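Local coordinates for protein mirolysin (Tannerella forsythia, PDB 6R7V) that probably cleaves peptide bonds as a zinc-dependent metallopeptidase of the pappalysin family and is held here in its latent zymogen form by a cysteine switch, at residues N144-N147 and L152-W155; N134-N139 and L164-F169; N87-F92 and M262-M267; R216-D221 and A233-Q238. The protein carries 1 engineered substitution. All blocks are in the same frame, centred on the assembly; numbering follows the deposited sequence.

Overall arrangement
From the N terminus, the first segment reached is 87-92, which meets 262-267 some 170 residues later; interaction 3 thus closes the longest loop, tying helix 90-93 to the loop before strand 269-270, and the other three nest inside it. Residues 134-139 meet 164-169 in interaction 2, and within that loop lies the short loop of interaction 1, 144-147 with 152-155. The two touch and both reach the main sheet. Interaction 4, 216-221 with 233-238, follows in series, gathering the loops that bind both calcium ions and the last zinc histidine. It touches interaction 3, on the other side of the chain's centre from interactions 1 and 2. No loops cross.

Interaction 1: residues N144-N147 and L152-W155; sequences NAWN and LNIW
Asn153 lays its carboxamide against the backbone of Trp146 and grips both its N-H and its C=O. OD1 accepts from Trp146 N at 2.8 Å, the donor tilted 23° from the carbonyl plane. ND2 donates to Trp146 O at 2.9 Å in a straighter bond (166°), with the acceptor nearly in the plane of the amide. The side-chain amide thereby pairs with one residue's N-H and C=O, much as an adjacent strand would, and the two bonds together fix its rotation. OD1 is held by a second partner, His52 NE2, so this buried oxygen accepts two hydrogen bonds. Ala145 fills the angle beside the pair. Its CA comes within 3.4 Å of Asn153 OD1, while its CB meets the six-membered ring of Trp155 at the edge, near the ring plane, 3.6 Å from CZ2. The Trp155 indole reaches this place because CG stands anti to the carbonyl carbon (chi1 -73°), which carries the far end of the ring nearer the loop; its NE1 is tied to Asn143 O. The indole of Trp146 leads away instead and meets His52 and Tyr151 edge-to-face. Residues 144-147 belong to the loop between strands 118-122 and 152-157, and the contact fastens that loop to the strand it precedes. Strand 152-157 itself runs parallel to 45-55 and to 182-185, with Leu152 and Ile154 bonding to the backbone of the former and Asn153 to Val182 of the latter.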
loop_
_atom_site.group_PDB
_atom_site.type_symbol
_atom_site.label_atom_id
_atom_site.label_comp_id
_atom_site.label_asym_id
_atom_site.label_seq_id
_atom_site.Cartn_x
_atom_site.Cartn_y
_atom_site.Cartn_z
ATOM N N ASN A 144 -2.054 -11.508 15.943
ATOM C CA ASN A 144 -3.213 -10.609 15.909
ATOM C C ASN A 144 -2.815 -9.157 15.680
ATOM O O ASN A 144 -1.784 -8.696 16.177
ATOM C CB ASN A 144 -3.986 -10.661 17.224
ATOM C CG ASN A 144 -4.727 -11.940 17.498
ATOM O OD1 ASN A 144 -4.814 -12.854 16.672
ATOM N ND2 ASN A 144 -5.317 -12.030 18.691
ATOM N N ALA A 145 -3.657 -8.426 14.956
ATOM C CA ALA A 145 -3.429 -7.014 14.742
ATOM C C ALA A 145 -3.533 -6.231 16.043
ATOM O O ALA A 145 -4.244 -6.631 16.977
ATOM C CB ALA A 145 -4.480 -6.497 13.765
ATOM N N TRP A 146 -2.822 -5.106 16.088
ATOM C CA TRP A 146 -2.965 -4.091 17.106
ATOM C C TRP A 146 -4.067 -3.169 16.647
ATOM O O TRP A 146 -4.063 -2.774 15.465
ATOM C CB TRP A 146 -1.679 -3.284 17.247
ATOM C CG TRP A 146 -0.536 -3.996 17.911
ATOM C CD1 TRP A 146 -0.427 -5.329 18.227
ATOM C CD2 TRP A 146 0.671 -3.380 18.354
ATOM N NE1 TRP A 146 0.747 -5.550 18.929
ATOM C CE2 TRP A 146 1.468 -4.384 18.953
ATOM C CE3 TRP A 146 1.115 -2.049 18.409
ATOM C CZ2 TRP A 146 2.700 -4.097 19.543
ATOM C CZ3 TRP A 146 2.373 -1.788 18.899
ATOM C CH2 TRP A 146 3.137 -2.796 19.493
ATOM N N ASN A 147 -4.961 -2.787 17.574
ATOM C CA ASN A 147 -6.093 -1.881 17.322
ATOM C C ASN A 147 -5.970 -1.159 15.928
ATOM O O ASN A 147 -5.278 -0.139 15.806
ATOM C CB ASN A 147 -6.183 -0.854 18.436
ATOM C CG ASN A 147 -7.414 0.024 18.319
ATOM O OD1 ASN A 147 -8.131 0.032 17.300
ATOM N ND2 ASN A 147 -7.629 0.842 19.337
ATOM N N LEU A 152 -1.359 1.333 11.797
ATOM C CA LEU A 152 -1.206 0.588 10.549
ATOM C C LEU A 152 -0.381 -0.635 10.889
ATOM O O LEU A 152 0.766 -0.525 11.330
ATOM C CB LEU A 152 -0.534 1.400 9.433
ATOM C CG LEU A 152 0.106 0.600 8.256
ATOM C CD1 LEU A 152 -0.946 -0.189 7.441
ATOM C CD2 LEU A 152 0.845 1.513 7.290
ATOM N N ASN A 153 -0.975 -1.810 10.664
ATOM C CA ASN A 153 -0.327 -3.098 10.882
ATOM C C ASN A 153 0.291 -3.602 9.589
ATOM O O ASN A 153 -0.421 -3.732 8.579
ATOM C CB ASN A 153 -1.338 -4.128 11.363
ATOM C CG ASN A 153 -1.844 -3.890 12.747
ATOM O OD1 ASN A 153 -1.405 -4.520 13.721
ATOM N ND2 ASN A 153 -2.773 -2.970 12.885
ATOM N N ILE A 154 1.607 -3.848 9.613
ATOM C CA ILE A 154 2.330 -4.383 8.479
ATOM C C ILE A 154 2.889 -5.726 8.876
ATOM O O ILE A 154 3.774 -5.769 9.757
ATOM C CB ILE A 154 3.466 -3.469 8.002
ATOM C CG1 ILE A 154 2.975 -2.039 7.664
ATOM C CG2 ILE A 154 4.152 -4.138 6.803
ATOM C CD1 ILE A 154 4.148 -1.076 7.203
ATOM N N TRP A 155 2.368 -6.820 8.298
ATOM C CA TRP A 155 2.877 -8.153 8.614
ATOM C C TRP A 155 3.941 -8.499 7.606
ATOM O O TRP A 155 3.764 -8.197 6.412
ATOM C CB TRP A 155 1.744 -9.184 8.566
ATOM C CG TRP A 155 0.786 -9.108 9.698
ATOM C CD1 TRP A 155 0.802 -9.881 10.825
ATOM C CD2 TRP A 155 -0.439 -8.355 9.742
ATOM N NE1 TRP A 155 -0.297 -9.596 11.613
ATOM C CE2 TRP A 155 -1.058 -8.634 10.982
ATOM C CE3 TRP A 155 -1.048 -7.416 8.879
ATOM C CZ2 TRP A 155 -2.294 -8.078 11.340
ATOM C CZ3 TRP A 155 -2.249 -6.836 9.256
ATOM C CH2 TRP A 155 -2.884 -7.197 10.453
#

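Interaction 2: residues N134-N139 and L164-F169; sequences NVKFSN and LGYAQF
Lys136 and Tyr166 reach toward each other from opposite directions, and the ammonium NZ comes obliquely to the phenol ring, 3.7 Å from CE1. The lysine chain is extended from CG onward, which carries NZ past the hydroxyl to the CE1 side of the ring. Val135 adds CG1 at 4.2 Å from Tyr166 OH. No hydrogen bond joins the two segments directly, and water does that work. One molecule accepts from Val135 N at 3.1 Å and donates to Tyr166 OH at 3.0 Å. A second accepts a hydrogen bond from Lys136 NZ at 2.7 Å and gives a weak bond to Tyr166 O. A third, only weakly held by NZ, donates to Gln168 OE1 at 2.7 Å. In the next shell Asp133 OD1 forms a salt bridge with Lys136 NZ and a hydrogen bond with Tyr166 OH, so a single carboxylate oxygen positions both leading groups; Thr179 O also bonds to NZ. This buried ammonium is therefore well provided with oxygens, which would probably help it keep its charge. Beneath, Val183 of strand 182-185 touches Val135, Lys136 and Tyr166, and Trp155 backs the first two. Strand 165-167 pairs antiparallel with 182-185, while the N-terminal segment lies along it: Gly165 bonds to the backbone of Gly7, and Ala167 O to Ser8 OG, just beyond the zinc-bound Cys6. Such an antiparallel edge strand lining the active-site cleft is typical of metzincins, here occupied by the cysteine-switch segment of the zymogen.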
loop_
_atom_site.group_PDB
_atom_site.type_symbol
_atom_site.label_atom_id
_atom_site.label_comp_id
_atom_site.label_asym_id
_atom_site.label_seq_id
_atom_site.Cartn_x
_atom_site.Cartn_y
_atom_site.Cartn_z
ATOM N N ASN A 134 -4.145 -15.994 7.375
ATOM C CA ASN A 134 -3.657 -16.635 8.587
ATOM C C ASN A 134 -2.487 -15.890 9.264
ATOM O O ASN A 134 -2.285 -16.065 10.475
ATOM C CB ASN A 134 -3.309 -18.121 8.370
ATOM C CG ASN A 134 -2.440 -18.501 7.174
ATOM O OD1 ASN A 134 -2.262 -17.748 6.206
ATOM N ND2 ASN A 134 -1.896 -19.722 7.209
ATOM N N VAL A 135 -1.754 -15.024 8.529
ATOM C CA VAL A 135 -0.645 -14.307 9.192
ATOM C C VAL A 135 -1.195 -13.294 10.223
ATOM O O VAL A 135 -0.459 -12.831 11.100
ATOM C CB VAL A 135 0.280 -13.614 8.135
ATOM C CG1 VAL A 135 -0.365 -12.343 7.567
ATOM C CG2 VAL A 135 1.648 -13.272 8.730
ATOM N N LYS A 136 -2.488 -12.949 10.100
ATOM C CA LYS A 136 -3.089 -11.906 10.923
ATOM C C LYS A 136 -3.766 -12.453 12.158
ATOM O O LYS A 136 -4.393 -11.687 12.899
ATOM C CB LYS A 136 -4.116 -11.121 10.074
ATOM C CG LYS A 136 -3.495 -10.527 8.828
ATOM C CD LYS A 136 -4.524 -9.735 8.039
ATOM C CE LYS A 136 -3.881 -9.125 6.802
ATOM N NZ LYS A 136 -4.894 -8.628 5.824
ATOM N N PHE A 137 -3.589 -13.749 12.432
ATOM C CA PHE A 137 -4.228 -14.372 13.576
ATOM C C PHE A 137 -3.264 -15.231 14.362
ATOM O O PHE A 137 -2.730 -16.225 13.846
ATOM C CB PHE A 137 -5.410 -15.224 13.132
ATOM C CG PHE A 137 -6.499 -14.367 12.540
ATOM C CD1 PHE A 137 -6.752 -14.383 11.174
ATOM C CD2 PHE A 137 -7.264 -13.529 13.352
ATOM C CE1 PHE A 137 -7.763 -13.579 10.629
ATOM C CE2 PHE A 137 -8.258 -12.711 12.803
ATOM C CZ PHE A 137 -8.519 -12.768 11.452
ATOM N N SER A 138 -3.068 -14.878 15.626
ATOM C CA SER A 138 -2.214 -15.650 16.524
ATOM C C SER A 138 -2.618 -17.131 16.583
ATOM O O SER A 138 -1.747 -18.010 16.587
ATOM C CB SER A 138 -2.269 -15.061 17.923
ATOM O OG SER A 138 -1.763 -13.737 17.935
ATOM N N ASN A 139 -3.933 -17.418 16.572
ATOM C CA ASN A 139 -4.418 -18.790 16.661
ATOM C C ASN A 139 -4.154 -19.614 15.404
ATOM O O ASN A 139 -4.194 -20.850 15.484
ATOM C CB ASN A 139 -5.925 -18.808 16.973
ATOM C CG ASN A 139 -6.288 -18.261 18.325
ATOM O OD1 ASN A 139 -5.467 -18.155 19.244
ATOM N ND2 ASN A 139 -7.549 -17.907 18.468
ATOM N N LEU A 164 4.167 -11.131 -3.748
ATOM C CA LEU A 164 5.042 -10.146 -3.091
ATOM C C LEU A 164 4.366 -9.459 -1.911
ATOM O O LEU A 164 5.053 -9.036 -0.973
ATOM C CB LEU A 164 5.516 -9.051 -4.071
ATOM C CG LEU A 164 6.334 -9.485 -5.301
ATOM C CD1 LEU A 164 6.791 -8.277 -6.063
ATOM C CD2 LEU A 164 7.526 -10.326 -4.935
ATOM N N GLY A 165 3.056 -9.270 -1.992
ATOM C CA GLY A 165 2.350 -8.569 -0.931
ATOM C C GLY A 165 0.884 -8.420 -1.248
ATOM O O GLY A 165 0.454 -8.685 -2.385
ATOM N N TYR A 166 0.107 -7.999 -0.246
ATOM C CA TYR A 166 -1.304 -7.702 -0.444
ATOM C C TYR A 166 -1.793 -6.750 0.640
ATOM O O TYR A 166 -1.215 -6.672 1.727
ATOM C CB TYR A 166 -2.167 -8.966 -0.517
ATOM C CG TYR A 166 -2.324 -9.747 0.767
ATOM C CD1 TYR A 166 -3.443 -9.572 1.579
ATOM C CD2 TYR A 166 -1.414 -10.744 1.113
ATOM C CE1 TYR A 166 -3.621 -10.329 2.735
ATOM C CE2 TYR A 166 -1.596 -11.521 2.253
ATOM C CZ TYR A 166 -2.716 -11.326 3.045
ATOM O OH TYR A 166 -2.891 -12.075 4.184
ATOM N N ALA A 167 -2.857 -6.020 0.339
ATOM C CA ALA A 167 -3.431 -5.058 1.260
ATOM C C ALA A 167 -4.905 -5.272 1.377
ATOM O O ALA A 167 -5.530 -5.784 0.441
ATOM C CB ALA A 167 -3.176 -3.647 0.733
ATOM N N GLN A 168 -5.491 -4.752 2.444
ATOM C CA GLN A 168 -6.930 -4.738 2.577
ATOM C C GLN A 168 -7.399 -3.310 2.253
ATOM O O GLN A 168 -6.847 -2.348 2.778
ATOM C CB GLN A 168 -7.383 -5.195 3.984
ATOM C CG GLN A 168 -8.899 -5.354 4.023
ATOM C CD GLN A 168 -9.370 -5.951 5.316
ATOM O OE1 GLN A 168 -9.222 -7.138 5.541
ATOM N NE2 GLN A 168 -9.945 -5.134 6.173
ATOM N N PHE A 169 -8.425 -3.163 1.402
ATOM C CA PHE A 169 -8.902 -1.846 1.004
ATOM C C PHE A 169 -9.803 -1.198 2.057
ATOM O O PHE A 169 -10.504 -1.922 2.779
ATOM C CB PHE A 169 -9.706 -1.973 -0.300
ATOM C CG PHE A 169 -8.876 -2.238 -1.527
ATOM C CD1 PHE A 169 -8.779 -3.520 -2.055
ATOM C CD2 PHE A 169 -8.197 -1.209 -2.159
ATOM C CE1 PHE A 169 -7.957 -3.779 -3.158
ATOM C CE2 PHE A 169 -7.416 -1.458 -3.296
ATOM C CZ PHE A 169 -7.317 -2.738 -3.798
HETATM O O HOH W 1 -1.836 -14.535 5.515
HETATM O O HOH W 2 -3.600 -7.088 3.975
HETATM O O HOH W 3 -7.680 -8.967 4.289
#

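Interaction 3: residues N87-F92 and M262-M267; sequences NTPSAF and MFMNYM
Met262 sets CG anti to its own N (chi1 -154°) and then bends at chi3 (-92°), which folds its chain over one face of Phe92. Met264 takes the less common first torsion, CG between N and the carbonyl carbon (chi1 69°), and curls twice more to bring its thioether obliquely to the same ring. Over the face, Met262 CG sits almost on the ring normal, a CH-pi contact 4.2 Å from the centroid of Phe92. The methyl CE hooks down to 3.6 Å from CD1, and SD hovers above the face at a distance. Met264 SD comes in from a slant instead, 3.7 Å from Phe92 CD2, so that both sulfurs make Met-aromatic contacts with one phenyl. The Met264 methyl continues to Pro89, the two side chains meeting tip to tip with CE 3.8 Å from CG; CE also lies over the centre of the Phe263 ring. These methionines lead into the Met-turn of the metzincins: the sequence and place of Met267, whose side chain touches the zinc ligands His207 and His211, are consistent with the methionine of that motif. A type I turn from Met262 to Asn265 comes first, closed by Asn265 N to Met262 O at 3.1 Å. An Asx turn follows, Asn265 OD1 accepting from Met267 N at 2.9 Å. Asn265 ND2 gives a weak bond to Met262 SD and a further one to Gln282. On the other segment, Phe92 N bonds to Pro89 O at 2.8 Å where helix 90-93 begins, and Thr88 OG1 is tied to Asn276 and Arg80.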
loop_
_atom_site.group_PDB
_atom_site.type_symbol
_atom_site.label_atom_id
_atom_site.label_comp_id
_atom_site.label_asym_id
_atom_site.label_seq_id
_atom_site.Cartn_x
_atom_site.Cartn_y
_atom_site.Cartn_z
ATOM N N ASN A 87 14.277 11.140 -11.626
ATOM C CA ASN A 87 14.080 10.222 -12.759
ATOM C C ASN A 87 12.675 10.330 -13.377
ATOM O O ASN A 87 12.463 9.779 -14.462
ATOM C CB ASN A 87 14.289 8.749 -12.365
ATOM C CG ASN A 87 15.656 8.336 -11.902
ATOM O OD1 ASN A 87 16.620 9.107 -11.932
ATOM N ND2 ASN A 87 15.756 7.080 -11.466
ATOM N N THR A 88 11.710 10.975 -12.689
ATOM C CA THR A 88 10.354 11.079 -13.260
ATOM C C THR A 88 10.449 11.833 -14.591
ATOM O O THR A 88 11.038 12.916 -14.588
ATOM C CB THR A 88 9.393 11.793 -12.321
ATOM O OG1 THR A 88 9.433 11.161 -11.043
ATOM C CG2 THR A 88 7.947 11.771 -12.831
ATOM N N PRO A 89 9.966 11.298 -15.744
ATOM C CA PRO A 89 10.049 12.091 -17.001
ATOM C C PRO A 89 9.456 13.483 -16.809
ATOM O O PRO A 89 8.432 13.614 -16.125
ATOM C CB PRO A 89 9.228 11.267 -17.997
ATOM C CG PRO A 89 9.305 9.855 -17.448
ATOM C CD PRO A 89 9.246 10.025 -15.956
ATOM N N SER A 90 10.104 14.509 -17.352
ATOM C CA SER A 90 9.654 15.900 -17.196
ATOM C C SER A 90 8.202 16.059 -17.584
ATOM O O SER A 90 7.521 16.844 -16.935
ATOM C CB SER A 90 10.524 16.857 -18.001
ATOM O OG SER A 90 10.506 16.483 -19.365
ATOM N N ALA A 91 7.702 15.292 -18.589
ATOM C CA ALA A 91 6.297 15.388 -18.990
ATOM C C ALA A 91 5.320 14.950 -17.889
ATOM O O ALA A 91 4.164 15.382 -17.905
ATOM C CB ALA A 91 6.040 14.591 -20.255
ATOM N N PHE A 92 5.776 14.132 -16.926
ATOM C CA PHE A 92 4.933 13.664 -15.822
ATOM C C PHE A 92 5.314 14.292 -14.476
ATOM O O PHE A 92 4.525 14.209 -13.523
ATOM C CB PHE A 92 5.016 12.148 -15.683
ATOM C CG PHE A 92 4.455 11.270 -16.784
ATOM C CD1 PHE A 92 3.190 11.503 -17.315
ATOM C CD2 PHE A 92 5.164 10.159 -17.232
ATOM C CE1 PHE A 92 2.654 10.648 -18.288
ATOM C CE2 PHE A 92 4.640 9.324 -18.214
ATOM C CZ PHE A 92 3.371 9.551 -18.709
ATOM N N MET A 262 1.950 5.902 -17.541
ATOM C CA MET A 262 2.797 6.225 -16.392
ATOM C C MET A 262 3.301 4.946 -15.711
ATOM O O MET A 262 2.903 4.591 -14.584
ATOM C CB MET A 262 1.980 7.089 -15.427
ATOM C CG MET A 262 2.802 7.956 -14.590
ATOM S SD MET A 262 1.685 8.888 -13.518
ATOM C CE MET A 262 1.403 10.368 -14.452
ATOM N N PHE A 263 4.195 4.235 -16.410
ATOM C CA PHE A 263 4.682 2.940 -15.917
ATOM C C PHE A 263 5.565 3.075 -14.687
ATOM O O PHE A 263 5.819 2.067 -14.030
ATOM C CB PHE A 263 5.429 2.187 -17.020
ATOM C CG PHE A 263 6.641 2.901 -17.557
ATOM C CD1 PHE A 263 7.854 2.862 -16.873
ATOM C CD2 PHE A 263 6.566 3.633 -18.736
ATOM C CE1 PHE A 263 8.973 3.525 -17.369
ATOM C CE2 PHE A 263 7.686 4.287 -19.234
ATOM C CZ PHE A 263 8.877 4.243 -18.544
ATOM N N MET A 264 6.011 4.301 -14.367
ATOM C CA MET A 264 6.851 4.579 -13.191
ATOM C C MET A 264 5.998 4.987 -11.959
ATOM O O MET A 264 6.539 5.380 -10.926
ATOM C CB MET A 264 7.958 5.605 -13.504
ATOM C CG MET A 264 7.528 7.048 -13.775
ATOM S SD MET A 264 6.390 7.352 -15.151
ATOM C CE MET A 264 7.362 6.750 -16.529
ATOM N N ASN A 265 4.685 4.892 -12.095
ATOM C CA ASN A 265 3.766 5.097 -10.968
ATOM C C ASN A 265 3.906 3.935 -10.012
ATOM O O ASN A 265 4.018 2.783 -10.449
ATOM C CB ASN A 265 2.340 5.185 -11.485
ATOM C CG ASN A 265 1.392 5.710 -10.426
ATOM O OD1 ASN A 265 0.874 4.949 -9.614
ATOM N ND2 ASN A 265 1.201 7.029 -10.387
ATOM N N TYR A 266 3.850 4.203 -8.690
ATOM C CA TYR A 266 3.958 3.095 -7.734
ATOM C C TYR A 266 2.850 2.064 -7.855
ATOM O O TYR A 266 3.040 0.928 -7.383
ATOM C CB TYR A 266 3.937 3.636 -6.294
ATOM C CG TYR A 266 5.069 4.606 -5.988
ATOM C CD1 TYR A 266 6.394 4.238 -6.158
ATOM C CD2 TYR A 266 4.807 5.902 -5.558
ATOM C CE1 TYR A 266 7.433 5.142 -5.945
ATOM C CE2 TYR A 266 5.843 6.801 -5.298
ATOM C CZ TYR A 266 7.147 6.419 -5.509
ATOM O OH TYR A 266 8.165 7.306 -5.275
ATOM N N MET A 267 1.710 2.415 -8.461
ATOM C CA MET A 267 0.592 1.495 -8.573
ATOM C C MET A 267 0.624 0.666 -9.858
ATOM O O MET A 267 -0.368 0.023 -10.190
ATOM C CB MET A 267 -0.737 2.253 -8.449
ATOM C CG MET A 267 -0.867 2.995 -7.094
ATOM S SD MET A 267 -0.368 2.057 -5.599
ATOM C CE MET A 267 -1.580 0.701 -5.640
#

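Interaction 4: residues R216-D221 and A233-Q238; sequences RHIWGD and ADTPNQ. With CA (calcium ion), chain C; CA (calcium ion), chain B; ZN (zinc ion), chain D.
Van der Waals packing comes first, with Ile218 wedged between Thr235 and Gln238. Its CD1 rests 3.8 Å from Thr235 CB, while CG2 touches Gln238 OE1 at 3.5 Å, the extended glutamine crossing the isoleucine at about a right angle. CD1 reaches Thr235 because the CG1 branch stands anti to the backbone N (chi1 -171°). Gln238 also lies along Trp219, its NE2 3.8 Å from CB; the amide end finds its strongest polar partner in Asp268. Metal coordination is next, one calcium joining the segments directly and the second through a shared water. Trp219 O and Gln238 O, 3.3 Å apart, are brought together by the first, which Asp222, Ser225 and Gly239 also bind. The other takes both O and OG1 of Thr235, along with Asp230, Ile232 and four waters. Of these waters one bonds to Ile218 O and Pro236 O; a separate water bonds to Ile218 O and accepts from Gln238 N. A hydrogen bond and ring packing then order the zinc ligand. His217 holds the zinc through NE2 at 2.0 Å, and ND1 donates to Asp221 OD1 at 2.7 Å; OD1 accepts on its syn lone pair and lies in the plane of the imidazole, which fixes the ring's rotation. Trp219 CH2 lies over one face of that ring, toward its rim. His207, His211 and Cys6 complete the zinc site. Both segments lie in the long loop from helix 203-212, which carries the first two of those histidines, to strand 243-244, with Thr235 packed on Gln282 of helix 280-288.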
loop_
_atom_site.group_PDB
_atom_site.type_symbol
_atom_site.label_atom_id
_atom_site.label_comp_id
_atom_site.label_asym_id
_atom_site.label_seq_id
_atom_site.Cartn_x
_atom_site.Cartn_y
_atom_site.Cartn_z
ATOM N N ARG A 216 -5.961 2.035 -6.574
ATOM C CA ARG A 216 -6.067 0.831 -7.398
ATOM C C ARG A 216 -4.917 0.750 -8.367
ATOM O O ARG A 216 -4.305 1.765 -8.746
ATOM C CB ARG A 216 -7.358 0.885 -8.211
ATOM C CG ARG A 216 -8.593 0.870 -7.353
ATOM C CD ARG A 216 -9.785 0.658 -8.228
ATOM N NE ARG A 216 -11.023 0.888 -7.501
ATOM C CZ ARG A 216 -12.222 0.643 -8.009
ATOM N NH1 ARG A 216 -12.342 0.104 -9.216
ATOM N NH2 ARG A 216 -13.312 0.921 -7.311
ATOM N N HIS A 217 -4.715 -0.447 -8.910
ATOM C CA HIS A 217 -3.755 -0.615 -9.999
ATOM C C HIS A 217 -4.048 0.349 -11.121
ATOM O O HIS A 217 -5.207 0.509 -11.527
ATOM C CB HIS A 217 -3.808 -2.033 -10.509
ATOM C CG HIS A 217 -3.250 -2.992 -9.521
ATOM N ND1 HIS A 217 -3.720 -4.273 -9.435
ATOM C CD2 HIS A 217 -2.291 -2.812 -8.585
ATOM C CE1 HIS A 217 -3.023 -4.856 -8.473
ATOM N NE2 HIS A 217 -2.177 -4.009 -7.900
ATOM N N ILE A 218 -2.984 0.982 -11.628
ATOM C CA ILE A 218 -3.132 2.089 -12.570
ATOM C C ILE A 218 -3.812 1.661 -13.898
ATOM O O ILE A 218 -4.479 2.468 -14.546
ATOM C CB ILE A 218 -1.755 2.729 -12.818
ATOM C CG1 ILE A 218 -1.870 4.025 -13.618
ATOM C CG2 ILE A 218 -0.768 1.737 -13.484
ATOM C CD1 ILE A 218 -0.608 4.888 -13.539
ATOM N N TRP A 219 -3.645 0.399 -14.287
ATOM C CA TRP A 219 -4.237 -0.077 -15.545
ATOM C C TRP A 219 -5.700 -0.548 -15.402
ATOM O O TRP A 219 -6.309 -0.941 -16.413
ATOM C CB TRP A 219 -3.384 -1.185 -16.171
ATOM C CG TRP A 219 -3.436 -2.470 -15.429
ATOM C CD1 TRP A 219 -4.257 -3.530 -15.671
ATOM C CD2 TRP A 219 -2.651 -2.819 -14.282
ATOM N NE1 TRP A 219 -4.044 -4.513 -14.727
ATOM C CE2 TRP A 219 -3.054 -4.109 -13.874
ATOM C CE3 TRP A 219 -1.601 -2.192 -13.595
ATOM C CZ2 TRP A 219 -2.478 -4.766 -12.778
ATOM C CZ3 TRP A 219 -1.040 -2.836 -12.502
ATOM C CH2 TRP A 219 -1.462 -4.128 -12.121
ATOM N N GLY A 220 -6.261 -0.519 -14.199
ATOM C CA GLY A 220 -7.680 -0.834 -14.037
ATOM C C GLY A 220 -8.090 -2.282 -13.858
ATOM O O GLY A 220 -9.286 -2.566 -13.849
ATOM N N ASP A 221 -7.116 -3.194 -13.687
ATOM C CA ASP A 221 -7.352 -4.606 -13.416
ATOM C C ASP A 221 -8.366 -5.174 -14.398
ATOM O O ASP A 221 -9.333 -5.812 -13.994
ATOM C CB ASP A 221 -7.853 -4.770 -11.958
ATOM C CG ASP A 221 -6.761 -4.525 -10.937
ATOM O OD1 ASP A 221 -5.680 -5.101 -11.093
ATOM O OD2 ASP A 221 -6.999 -3.739 -9.984
ATOM N N ALA A 233 -8.161 10.753 -12.543
ATOM C CA ALA A 233 -8.122 11.386 -13.852
ATOM C C ALA A 233 -6.703 11.708 -14.363
ATOM O O ALA A 233 -6.482 11.667 -15.584
ATOM C CB ALA A 233 -8.956 12.667 -13.819
ATOM N N ASP A 234 -5.727 11.975 -13.450
ATOM C CA ASP A 234 -4.415 12.376 -13.959
ATOM C C ASP A 234 -3.459 11.178 -14.167
ATOM O O ASP A 234 -2.319 11.389 -14.610
ATOM C CB ASP A 234 -3.779 13.473 -13.115
ATOM C CG ASP A 234 -3.449 13.082 -11.706
ATOM O OD1 ASP A 234 -3.615 11.890 -11.364
ATOM O OD2 ASP A 234 -2.968 13.958 -10.945
ATOM N N THR A 235 -3.936 9.921 -13.963
ATOM C CA THR A 235 -3.156 8.766 -14.374
ATOM C C THR A 235 -3.703 8.393 -15.771
ATOM O O THR A 235 -4.912 8.102 -15.907
ATOM C CB THR A 235 -3.216 7.606 -13.373
ATOM O OG1 THR A 235 -4.596 7.348 -13.105
ATOM C CG2 THR A 235 -2.456 7.909 -12.105
ATOM N N PRO A 236 -2.844 8.433 -16.817
ATOM C CA PRO A 236 -3.327 8.091 -18.176
ATOM C C PRO A 236 -4.004 6.728 -18.229
ATOM O O PRO A 236 -3.525 5.791 -17.591
ATOM C CB PRO A 236 -2.047 8.061 -19.005
ATOM C CG PRO A 236 -1.083 8.971 -18.269
ATOM C CD PRO A 236 -1.399 8.756 -16.808
ATOM N N ASN A 237 -5.105 6.616 -18.997
ATOM C CA ASN A 237 -5.786 5.345 -19.225
ATOM C C ASN A 237 -4.768 4.369 -19.766
ATOM O O ASN A 237 -3.977 4.700 -20.655
ATOM C CB ASN A 237 -6.946 5.513 -20.193
ATOM C CG ASN A 237 -7.895 4.351 -20.264
ATOM O OD1 ASN A 237 -7.690 3.298 -19.669
ATOM N ND2 ASN A 237 -8.970 4.519 -21.010
ATOM N N GLN A 238 -4.734 3.185 -19.210
ATOM C CA GLN A 238 -3.674 2.245 -19.530
ATOM C C GLN A 238 -4.274 0.870 -19.794
ATOM O O GLN A 238 -5.225 0.498 -19.122
ATOM C CB GLN A 238 -2.695 2.231 -18.323
ATOM C CG GLN A 238 -1.510 1.269 -18.426
ATOM C CD GLN A 238 -0.519 1.435 -17.297
ATOM O OE1 GLN A 238 -0.239 2.534 -16.825
ATOM N NE2 GLN A 238 0.025 0.343 -16.829
HETATM CA CA CA C . -6.587 6.888 -14.572
HETATM CA CA CA B . -6.840 -1.190 -18.624
HETATM ZN ZN ZN D . -1.287 -4.083 -6.080
HETATM O O HOH W 4 -4.915 5.196 -15.263
HETATM O O HOH W 5 -6.348 2.666 -16.654
HETATM O O HOH W 6 -8.012 0.874 -18.468
HETATM O O HOH W 7 -7.782 4.810 -15.470
HETATM O O HOH W 8 -7.635 7.663 -16.545
HETATM O O HOH W 9 -9.106 6.954 -14.172
#